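Local coordinates for protein cysteine protease-like virA (Shigella flexneri, PDB 3EB8) that is a secreted virulence effector that promotes bacterial entry into epithelial cells and spreading within and between them, its assignment as a tubulin-specific protease being disputed, at residues 210-213 / 214-217; 217-220 / 221-224; 73-76 / 77-81; 18-21 / 22-25. One frame throughout, in Å; residues are numbered along the deposited sequence.

Contact 1 (210-213 / 214-217)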
loop_
_atom_site.group_PDB
_atom_site.type_symbol
_atom_site.label_atom_id
_atom_site.label_comp_id
_atom_site.label_asym_id
_atom_site.label_seq_id
_atom_site.Cartn_x
_atom_site.Cartn_y
_atom_site.Cartn_z
ATOM N N LEU A 210 28.732 -8.688 2.647
ATOM C CA LEU A 210 28.551 -7.543 3.528
ATOM C C LEU A 210 27.093 -7.133 3.537
ATOM O O LEU A 210 26.533 -6.920 4.607
ATOM C CB LEU A 210 29.445 -6.360 3.145
ATOM C CG LEU A 210 29.187 -5.070 3.936
ATOM C CD1 LEU A 210 29.471 -5.238 5.410
ATOM C CD2 LEU A 210 29.998 -3.916 3.384
ATOM N N CYS A 211 26.466 -7.060 2.359
ATOM C CA CYS A 211 25.045 -6.689 2.292
ATOM C C CYS A 211 24.152 -7.607 3.128
ATOM O O CYS A 211 23.310 -7.117 3.853
ATOM C CB CYS A 211 24.526 -6.568 0.851
ATOM S SG CYS A 211 24.783 -8.023 -0.187
ATOM N N PHE A 212 24.349 -8.923 3.038
ATOM C CA PHE A 212 23.581 -9.865 3.856
ATOM C C PHE A 212 23.899 -9.695 5.327
ATOM O O PHE A 212 23.012 -9.796 6.162
ATOM C CB PHE A 212 23.821 -11.307 3.423
ATOM C CG PHE A 212 23.196 -11.635 2.113
ATOM C CD1 PHE A 212 23.979 -11.854 0.990
ATOM C CD2 PHE A 212 21.817 -11.684 1.993
ATOM C CE1 PHE A 212 23.395 -12.149 -0.229
ATOM C CE2 PHE A 212 21.223 -11.976 0.785
ATOM C CZ PHE A 212 22.012 -12.212 -0.331
ATOM N N GLN A 213 25.162 -9.412 5.629
ATOM C CA GLN A 213 25.568 -9.173 7.001
ATOM C C GLN A 213 24.873 -7.917 7.533
ATOM O O GLN A 213 24.368 -7.902 8.662
ATOM C CB GLN A 213 27.088 -9.067 7.104
ATOM C CG GLN A 213 27.631 -9.417 8.471
ATOM C CD GLN A 213 27.228 -10.796 8.952
ATOM O OE1 GLN A 213 26.871 -10.979 10.122
ATOM N NE2 GLN A 213 27.282 -11.777 8.054
ATOM N N THR A 214 24.811 -6.873 6.708
ATOM C CA THR A 214 24.086 -5.674 7.108
ATOM C C THR A 214 22.591 -5.961 7.306
ATOM O O THR A 214 21.996 -5.541 8.298
ATOM C CB THR A 214 24.302 -4.477 6.135
ATOM O OG1 THR A 214 23.459 -4.615 4.989
ATOM C CG2 THR A 214 25.730 -4.407 5.682
ATOM N N GLU A 215 21.978 -6.685 6.380
ATOM C CA GLU A 215 20.582 -7.061 6.561
ATOM C C GLU A 215 20.364 -7.872 7.852
ATOM O O GLU A 215 19.368 -7.672 8.555
ATOM C CB GLU A 215 20.056 -7.849 5.359
ATOM C CG GLU A 215 20.048 -7.104 4.044
ATOM C CD GLU A 215 19.441 -7.934 2.910
ATOM O OE1 GLU A 215 18.276 -8.361 3.032
ATOM O OE2 GLU A 215 20.128 -8.171 1.897
ATOM N N LYS A 216 21.265 -8.802 8.146
ATOM C CA LYS A 216 21.081 -9.657 9.308
ATOM C C LYS A 216 21.013 -8.778 10.546
ATOM O O LYS A 216 20.188 -8.993 11.441
ATOM C CB LYS A 216 22.236 -10.653 9.443
ATOM C CG LYS A 216 22.291 -11.702 8.362
ATOM C CD LYS A 216 23.095 -12.912 8.819
ATOM C CE LYS A 216 24.304 -12.498 9.641
ATOM N NZ LYS A 216 25.037 -13.666 10.216
ATOM N N LEU A 217 21.895 -7.780 10.567
ATOM C CA LEU A 217 22.052 -6.875 11.693
ATOM C C LEU A 217 20.809 -6.023 11.816
ATOM O O LEU A 217 20.246 -5.868 12.898
ATOM C CB LEU A 217 23.240 -5.961 11.442
ATOM C CG LEU A 217 24.148 -5.720 12.629
ATOM C CD1 LEU A 217 24.971 -6.991 12.887
ATOM C CD2 LEU A 217 25.032 -4.527 12.326
#
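Cys-211 O accepts two donors from the next turn. Glu-215 N lies 2.9 Å from Cys-211 O, with a nearly straight N-H...O angle of 167°, and the hydroxyl Thr-214 OG1 gives a second bond of 2.8 Å to Cys-211 O. Both donors approach the carbonyl from one side of its plane. As modelled, a chi1 of 81° places the threonine hydroxyl there, turned back over the preceding turn. Such hydroxyl-to-backbone bonding is a familiar habit of helical threonine, and it adds to the main-chain ladder without replacing any rung. The ladder here opens helix 210-221, within the tubulin-binding region, and runs on through Lys-216 N to Phe-212 O (2.8 Å) and Leu-217 N to Gln-213 O (3.1 Å). Another side of the helix carries Phe-212 and Glu-215, which run alongside each other in a common direction, the carboxylate turned 24° from the ring plane. Glu-215 OE2 meets the ring obliquely, 3.9 Å from Phe-212 CD2, while Phe-205 touches both side chains. Gln-213 and Lys-216 meet across one another: the lysine chain bends at its third torsion and presents its methylene carbon CE, 3.0 Å from Gln-213 OE1. That oxygen also lies near Lys-216 NZ, but without a well-angled bond; Lys-216 NZ is hydrogen-bonded to Asn-202 OD1.

Contact 2 (217-220 / 221-224)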
loop_
_atom_site.group_PDB
_atom_site.type_symbol
_atom_site.label_atom_id
_atom_site.label_comp_id
_atom_site.label_asym_id
_atom_site.label_seq_id
_atom_site.Cartn_x
_atom_site.Cartn_y
_atom_site.Cartn_z
ATOM N N LEU A 217 21.895 -7.780 10.567
ATOM C CA LEU A 217 22.052 -6.875 11.693
ATOM C C LEU A 217 20.809 -6.023 11.816
ATOM O O LEU A 217 20.246 -5.868 12.898
ATOM C CB LEU A 217 23.240 -5.961 11.442
ATOM C CG LEU A 217 24.148 -5.720 12.629
ATOM C CD1 LEU A 217 24.971 -6.991 12.887
ATOM C CD2 LEU A 217 25.032 -4.527 12.326
ATOM N N LEU A 218 20.398 -5.475 10.682
ATOM C CA LEU A 218 19.232 -4.623 10.597
ATOM C C LEU A 218 18.005 -5.344 11.146
ATOM O O LEU A 218 17.318 -4.840 12.041
ATOM C CB LEU A 218 19.008 -4.223 9.140
ATOM C CG LEU A 218 17.825 -3.313 8.823
ATOM C CD1 LEU A 218 17.882 -2.102 9.734
ATOM C CD2 LEU A 218 17.867 -2.897 7.353
ATOM N N PHE A 219 17.731 -6.533 10.618
ATOM C CA PHE A 219 16.541 -7.258 11.034
ATOM C C PHE A 219 16.662 -7.812 12.441
ATOM O O PHE A 219 15.663 -8.103 13.068
ATOM C CB PHE A 219 16.164 -8.363 10.040
ATOM C CG PHE A 219 15.837 -7.841 8.680
ATOM C CD1 PHE A 219 16.455 -8.351 7.556
ATOM C CD2 PHE A 219 14.948 -6.784 8.531
ATOM C CE1 PHE A 219 16.167 -7.840 6.292
ATOM C CE2 PHE A 219 14.652 -6.275 7.269
ATOM C CZ PHE A 219 15.264 -6.809 6.149
ATOM N N THR A 220 17.881 -7.959 12.936
ATOM C CA THR A 220 18.055 -8.411 14.312
ATOM C C THR A 220 17.570 -7.348 15.287
ATOM O O THR A 220 16.926 -7.654 16.284
ATOM C CB THR A 220 19.526 -8.771 14.626
ATOM O OG1 THR A 220 19.880 -9.971 13.927
ATOM C CG2 THR A 220 19.710 -9.000 16.117
ATOM N N SER A 221 17.893 -6.098 14.976
ATOM C CA SER A 221 17.487 -4.958 15.783
ATOM C C SER A 221 15.979 -4.761 15.696
ATOM O O SER A 221 15.285 -4.816 16.703
ATOM C CB SER A 221 18.239 -3.698 15.345
ATOM O OG SER A 221 17.579 -2.529 15.796
ATOM N N LEU A 222 15.460 -4.536 14.495
ATOM C CA LEU A 222 14.017 -4.637 14.307
ATOM C C LEU A 222 13.780 -6.061 14.760
ATOM O O LEU A 222 14.733 -6.798 14.964
ATOM C CB LEU A 222 13.644 -4.496 12.843
ATOM C CG LEU A 222 14.207 -3.352 12.006
ATOM C CD1 LEU A 222 13.947 -3.603 10.510
ATOM C CD2 LEU A 222 13.604 -2.041 12.451
ATOM N N PHE A 223 12.542 -6.466 14.927
ATOM C CA PHE A 223 12.251 -7.851 15.337
ATOM C C PHE A 223 12.294 -7.978 16.855
ATOM O O PHE A 223 11.566 -8.776 17.439
ATOM C CB PHE A 223 13.215 -8.876 14.714
ATOM C CG PHE A 223 12.898 -9.246 13.277
ATOM C CD1 PHE A 223 12.359 -8.318 12.393
ATOM C CD2 PHE A 223 13.187 -10.520 12.798
ATOM C CE1 PHE A 223 12.096 -8.663 11.077
ATOM C CE2 PHE A 223 12.915 -10.875 11.469
ATOM C CZ PHE A 223 12.372 -9.939 10.615
ATOM N N GLN A 224 13.174 -7.201 17.477
ATOM C CA GLN A 224 13.144 -7.014 18.914
ATOM C C GLN A 224 12.449 -5.698 19.258
ATOM O O GLN A 224 12.267 -5.376 20.422
ATOM C CB GLN A 224 14.560 -7.001 19.494
ATOM C CG GLN A 224 15.314 -8.304 19.294
ATOM C CD GLN A 224 16.698 -8.234 19.880
ATOM O OE1 GLN A 224 17.684 -8.000 19.165
ATOM N NE2 GLN A 224 16.785 -8.394 21.199
#
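Phe-219 CB is the bump and the ring of Phe-223 the plate it rests on. The methylene stands over the centre of the ring, 4.2 Å from Phe-219 CB to the Phe-223 centroid and only 12° off the normal, a CH-pi contact four residues apart. The two rings themselves neither stack nor meet edge to face; their planes are 31° apart and their centroids 5.8 Å. A second bump is Leu-222 CD1. It fits the notch between two side chains of the previous turn, 3.9 Å from Phe-219 CD2 and 4.2 Å from Leu-218 CG. The shape follows from the way helix 210-221 stops. Ser-221 N to Leu-217 O and Leu-222 N to Leu-218 O, both 3.1 Å, still follow the helical pattern, but Leu-222 is the first residue to leave helical backbone angles. The chain turns at Leu-222 and Phe-223, although the place of the Leu-222 carbonyl is doubtful, and brings the aromatic ring under the last turn, where it closes over the Phe-219 main chain. Leu-218, Phe-219 and Leu-222 pack on the neighbouring strands: Phe-160 of strand 157-160 touches all three, and Ile-163 of strand 163-164 meets the first two. Thr-220 and Gln-224 lie side by side along another flank, both against Tyr-194 of helix 194-204.

Contact 3 (73-76 / 77-81)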
loop_
_atom_site.group_PDB
_atom_site.type_symbol
_atom_site.label_atom_id
_atom_site.label_comp_id
_atom_site.label_asym_id
_atom_site.label_seq_id
_atom_site.Cartn_x
_atom_site.Cartn_y
_atom_site.Cartn_z
ATOM N N LYS A 73 -6.349 12.570 -22.149
ATOM C CA LYS A 73 -5.394 11.535 -22.528
ATOM C C LYS A 73 -4.027 11.791 -21.904
ATOM O O LYS A 73 -3.434 10.909 -21.272
ATOM C CB LYS A 73 -5.266 11.464 -24.050
ATOM C CG LYS A 73 -4.125 10.594 -24.547
ATOM C CD LYS A 73 -4.195 10.427 -26.066
ATOM C CE LYS A 73 -2.983 9.673 -26.607
ATOM N NZ LYS A 73 -2.980 9.586 -28.097
ATOM N N GLU A 74 -3.525 13.005 -22.089
ATOM C CA GLU A 74 -2.199 13.355 -21.590
ATOM C C GLU A 74 -2.147 13.247 -20.071
ATOM O O GLU A 74 -1.103 12.986 -19.480
ATOM C CB GLU A 74 -1.845 14.770 -22.050
ATOM C CG GLU A 74 -2.259 15.037 -23.496
ATOM C CD GLU A 74 -2.045 16.475 -23.926
ATOM O OE1 GLU A 74 -1.824 16.695 -25.140
ATOM O OE2 GLU A 74 -2.090 17.379 -23.058
ATOM N N TYR A 75 -3.291 13.447 -19.441
ATOM C CA TYR A 75 -3.381 13.433 -17.997
ATOM C C TYR A 75 -3.377 12.001 -17.486
ATOM O O TYR A 75 -2.831 11.706 -16.421
ATOM C CB TYR A 75 -4.654 14.160 -17.546
ATOM C CG TYR A 75 -4.973 14.011 -16.071
ATOM C CD1 TYR A 75 -3.999 14.195 -15.102
ATOM C CD2 TYR A 75 -6.263 13.704 -15.649
ATOM C CE1 TYR A 75 -4.293 14.062 -13.765
ATOM C CE2 TYR A 75 -6.568 13.581 -14.306
ATOM C CZ TYR A 75 -5.580 13.756 -13.378
ATOM O OH TYR A 75 -5.885 13.623 -12.050
ATOM N N ASN A 76 -3.998 11.103 -18.239
ATOM C CA ASN A 76 -4.028 9.702 -17.836
ATOM C C ASN A 76 -2.659 9.086 -18.073
ATOM O O ASN A 76 -2.212 8.216 -17.327
ATOM C CB ASN A 76 -5.142 8.938 -18.566
ATOM C CG ASN A 76 -6.514 9.218 -17.978
ATOM O OD1 ASN A 76 -6.783 8.915 -16.810
ATOM N ND2 ASN A 76 -7.391 9.803 -18.785
ATOM N N ASN A 77 -1.986 9.574 -19.102
ATOM C CA ASN A 77 -0.604 9.202 -19.334
ATOM C C ASN A 77 0.252 9.639 -18.135
ATOM O O ASN A 77 1.089 8.884 -17.623
ATOM C CB ASN A 77 -0.117 9.872 -20.618
ATOM C CG ASN A 77 1.183 9.291 -21.121
ATOM O OD1 ASN A 77 2.263 9.837 -20.870
ATOM N ND2 ASN A 77 1.090 8.170 -21.832
ATOM N N LEU A 78 0.029 10.869 -17.679
ATOM C CA LEU A 78 0.743 11.402 -16.521
ATOM C C LEU A 78 0.475 10.557 -15.289
ATOM O O LEU A 78 1.384 10.229 -14.548
ATOM C CB LEU A 78 0.344 12.856 -16.259
ATOM C CG LEU A 78 1.028 13.579 -15.098
ATOM C CD1 LEU A 78 0.980 15.086 -15.291
ATOM C CD2 LEU A 78 0.386 13.222 -13.792
ATOM N N LEU A 79 -0.779 10.200 -15.068
ATOM C CA LEU A 79 -1.123 9.388 -13.909
ATOM C C LEU A 79 -0.386 8.048 -13.866
ATOM O O LEU A 79 -0.003 7.575 -12.795
ATOM C CB LEU A 79 -2.629 9.152 -13.858
ATOM C CG LEU A 79 -3.441 10.379 -13.455
ATOM C CD1 LEU A 79 -4.926 10.049 -13.378
ATOM C CD2 LEU A 79 -2.921 10.932 -12.140
ATOM N N SER A 80 -0.203 7.432 -15.029
ATOM C CA SER A 80 0.426 6.124 -15.076
ATOM C C SER A 80 1.922 6.212 -14.786
ATOM O O SER A 80 2.540 5.224 -14.411
ATOM C CB SER A 80 0.164 5.426 -16.419
ATOM O OG SER A 80 0.839 6.078 -17.478
ATOM N N SER A 81 2.500 7.396 -14.918
ATOM C CA SER A 81 3.929 7.537 -14.686
ATOM C C SER A 81 4.282 8.083 -13.298
ATOM O O SER A 81 5.465 8.173 -12.950
ATOM C CB SER A 81 4.555 8.401 -15.782
ATOM O OG SER A 81 4.157 9.748 -15.628
#
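One face of the Tyr-75 ring carries Leu-79, whose CD1 sits over the ring nearer its border than its middle. This is an aromatic-aliphatic pair spaced four residues apart, one turn along helix 72-81, and it meets the definition of a CH-pi contact: Leu-79 CD1 is 4.1 Å from the Tyr-75 centroid and 23° off the normal. The other methyl reaches the CE1 side, with Leu-79 CD2 3.8 Å from Tyr-75 CE1, so the leucine straddles the phenol end of the ring. Two torsions bring the partners together. With CG of Tyr-75 opposite its backbone N (chi1 170°), the ring stands out from the helix and leans slightly toward its later turn, where Leu-79, with CG beside its own N (chi1 -73°), reaches back to it. Both side chains are buried. Leu-70 also packs on Tyr-75, and His-93 on Leu-79 and Asn-76, joining this side of the helix to the loops around it. Underneath, ordinary helical bonds hold the spacing, among them Leu-79 N to Tyr-75 O at 2.9 Å. Near the start of the helix, Glu-74 OE2 accepts a hydrogen bond from Ser-71 N. Toward the other end, serine hydroxyls turn back to the main chain: Ser-80 OG gives a 2.8 Å bond to Asn-77 O, and Leu-78 O receives both Ser-81 OG, at 3.0 Å, and Ser-81 N, at 3.1 Å.

Contact 4 (18-21 / 22-25)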
loop_
_atom_site.group_PDB
_atom_site.type_symbol
_atom_site.label_atom_id
_atom_site.label_comp_id
_atom_site.label_asym_id
_atom_site.label_seq_id
_atom_site.Cartn_x
_atom_site.Cartn_y
_atom_site.Cartn_z
ATOM N N LYS A 18 13.110 8.892 -13.123
ATOM C CA LYS A 18 13.815 9.510 -11.994
ATOM C C LYS A 18 13.133 10.834 -11.607
ATOM O O LYS A 18 12.927 11.119 -10.434
ATOM C CB LYS A 18 15.285 9.740 -12.354
ATOM C CG LYS A 18 16.299 9.282 -11.307
ATOM C CD LYS A 18 16.837 10.446 -10.477
ATOM C CE LYS A 18 18.296 10.223 -10.039
ATOM N NZ LYS A 18 18.477 9.264 -8.899
ATOM N N LEU A 19 12.797 11.655 -12.598
ATOM C CA LEU A 19 11.801 12.689 -12.369
ATOM C C LEU A 19 10.589 11.797 -12.172
ATOM O O LEU A 19 10.710 10.585 -12.280
ATOM C CB LEU A 19 11.671 13.586 -13.605
ATOM C CG LEU A 19 13.016 14.113 -14.147
ATOM C CD1 LEU A 19 12.944 14.652 -15.588
ATOM C CD2 LEU A 19 13.630 15.161 -13.213
ATOM N N MET A 20 9.428 12.343 -11.882
ATOM C CA MET A 20 8.246 11.493 -11.665
ATOM C C MET A 20 8.293 10.895 -10.271
ATOM O O MET A 20 7.349 11.046 -9.506
ATOM C CB MET A 20 8.091 10.349 -12.693
ATOM C CG MET A 20 7.908 10.745 -14.155
ATOM S SD MET A 20 6.975 12.257 -14.384
ATOM C CE MET A 20 5.379 11.804 -13.701
ATOM N N ASP A 21 9.378 10.201 -9.942
ATOM C CA ASP A 21 9.527 9.683 -8.583
ATOM C C ASP A 21 9.703 10.861 -7.624
ATOM O O ASP A 21 9.137 10.883 -6.535
ATOM C CB ASP A 21 10.702 8.706 -8.487
ATOM C CG ASP A 21 10.445 7.382 -9.216
ATOM O OD1 ASP A 21 9.391 7.226 -9.901
ATOM O OD2 ASP A 21 11.321 6.492 -9.095
ATOM N N SER A 22 10.481 11.844 -8.061
ATOM C CA SER A 22 10.625 13.141 -7.407
ATOM C C SER A 22 9.291 13.792 -7.018
ATOM O O SER A 22 9.257 14.688 -6.176
ATOM C CB SER A 22 11.396 14.083 -8.333
ATOM O OG SER A 22 12.775 13.762 -8.340
ATOM N N PHE A 23 8.203 13.355 -7.642
ATOM C CA PHE A 23 6.907 13.953 -7.390
ATOM C C PHE A 23 6.336 13.468 -6.065
ATOM O O PHE A 23 6.315 12.267 -5.784
ATOM C CB PHE A 23 5.932 13.689 -8.547
ATOM C CG PHE A 23 6.125 14.609 -9.718
ATOM C CD1 PHE A 23 7.006 14.284 -10.734
ATOM C CD2 PHE A 23 5.443 15.819 -9.786
ATOM C CE1 PHE A 23 7.209 15.144 -11.807
ATOM C CE2 PHE A 23 5.630 16.690 -10.857
ATOM C CZ PHE A 23 6.508 16.354 -11.871
ATOM N N SER A 24 5.890 14.414 -5.246
ATOM C CA SER A 24 5.319 14.098 -3.945
ATOM C C SER A 24 3.985 14.796 -3.789
ATOM O O SER A 24 3.777 15.863 -4.363
ATOM C CB SER A 24 6.268 14.553 -2.834
ATOM O OG SER A 24 7.603 14.168 -3.131
ATOM N N PRO A 25 3.074 14.199 -3.013
ATOM C CA PRO A 25 1.773 14.820 -2.743
ATOM C C PRO A 25 1.975 16.193 -2.129
ATOM O O PRO A 25 2.901 16.385 -1.336
ATOM C CB PRO A 25 1.144 13.886 -1.703
ATOM C CG PRO A 25 1.856 12.611 -1.842
ATOM C CD PRO A 25 3.246 12.933 -2.286
#
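A Met-aromatic contact marks the passage from helix 12-21 into strand 24-25, an outermost strand of the five-stranded antiparallel sheet. Met-20 SD lies 3.9 Å from Phe-23 CE1 and 4.9 Å from the Phe-23 centroid, approaching obliquely at 56° from the ring normal. Bends at the second and third torsions curl the methionine chain so that its sulfur and methyl group both come near that border of the ring. Main-chain atoms complete the approach there: Met-20 N lies in the ring plane, 3.3 Å from Phe-23 CD1. Met-20 is modelled with a positive phi of 79°, at a place where the backbone is less sure. Phe-23 N bonds to Met-20 O at 3.1 Å, though that oxygen is also less surely placed. Two weak bonds converge on Lys-18 O, from Ser-22 OG at 3.4 Å and from Ser-22 N at 3.5 Å. From there the chain passes to Ser-24, which pairs through its backbone with His-38, while the Phe-23 ring packs on Ala-39, Ile-46 and Leu-48 of the sheet. Lys-85 NZ hydrogen-bonds both Asp-21 O and Phe-23 O, tying the turn together from outside. The weak bonds to Lys-18 O probably add little, whereas the sulfur-ring contact and the lysine that takes up two carbonyls probably help to hold the turn.

In the fold
The four contacts fall into two pairs far apart in the monomer. Contacts 1 and 2 share Leu-217 and follow one helix, 210-221, from its solvent-facing start to its partly buried end; polar side chains set the character of the first, aromatic and leucine packing that of the second. Contacts 3 and 4 lie with centres 14 Å apart and touch where Ser-81 meets Met-20. Contact 4 lies at the surface, with Phe-23 alone buried; contact 3 is partly buried, through Tyr-75 and Leu-79. Their chemistry differs accordingly, sulfur-aromatic at the exit of helix 12-21 and CH-pi along helix 72-81. Contacts 2 and 3, with centres about 40 Å apart, lie on opposite sides of the chain's centre.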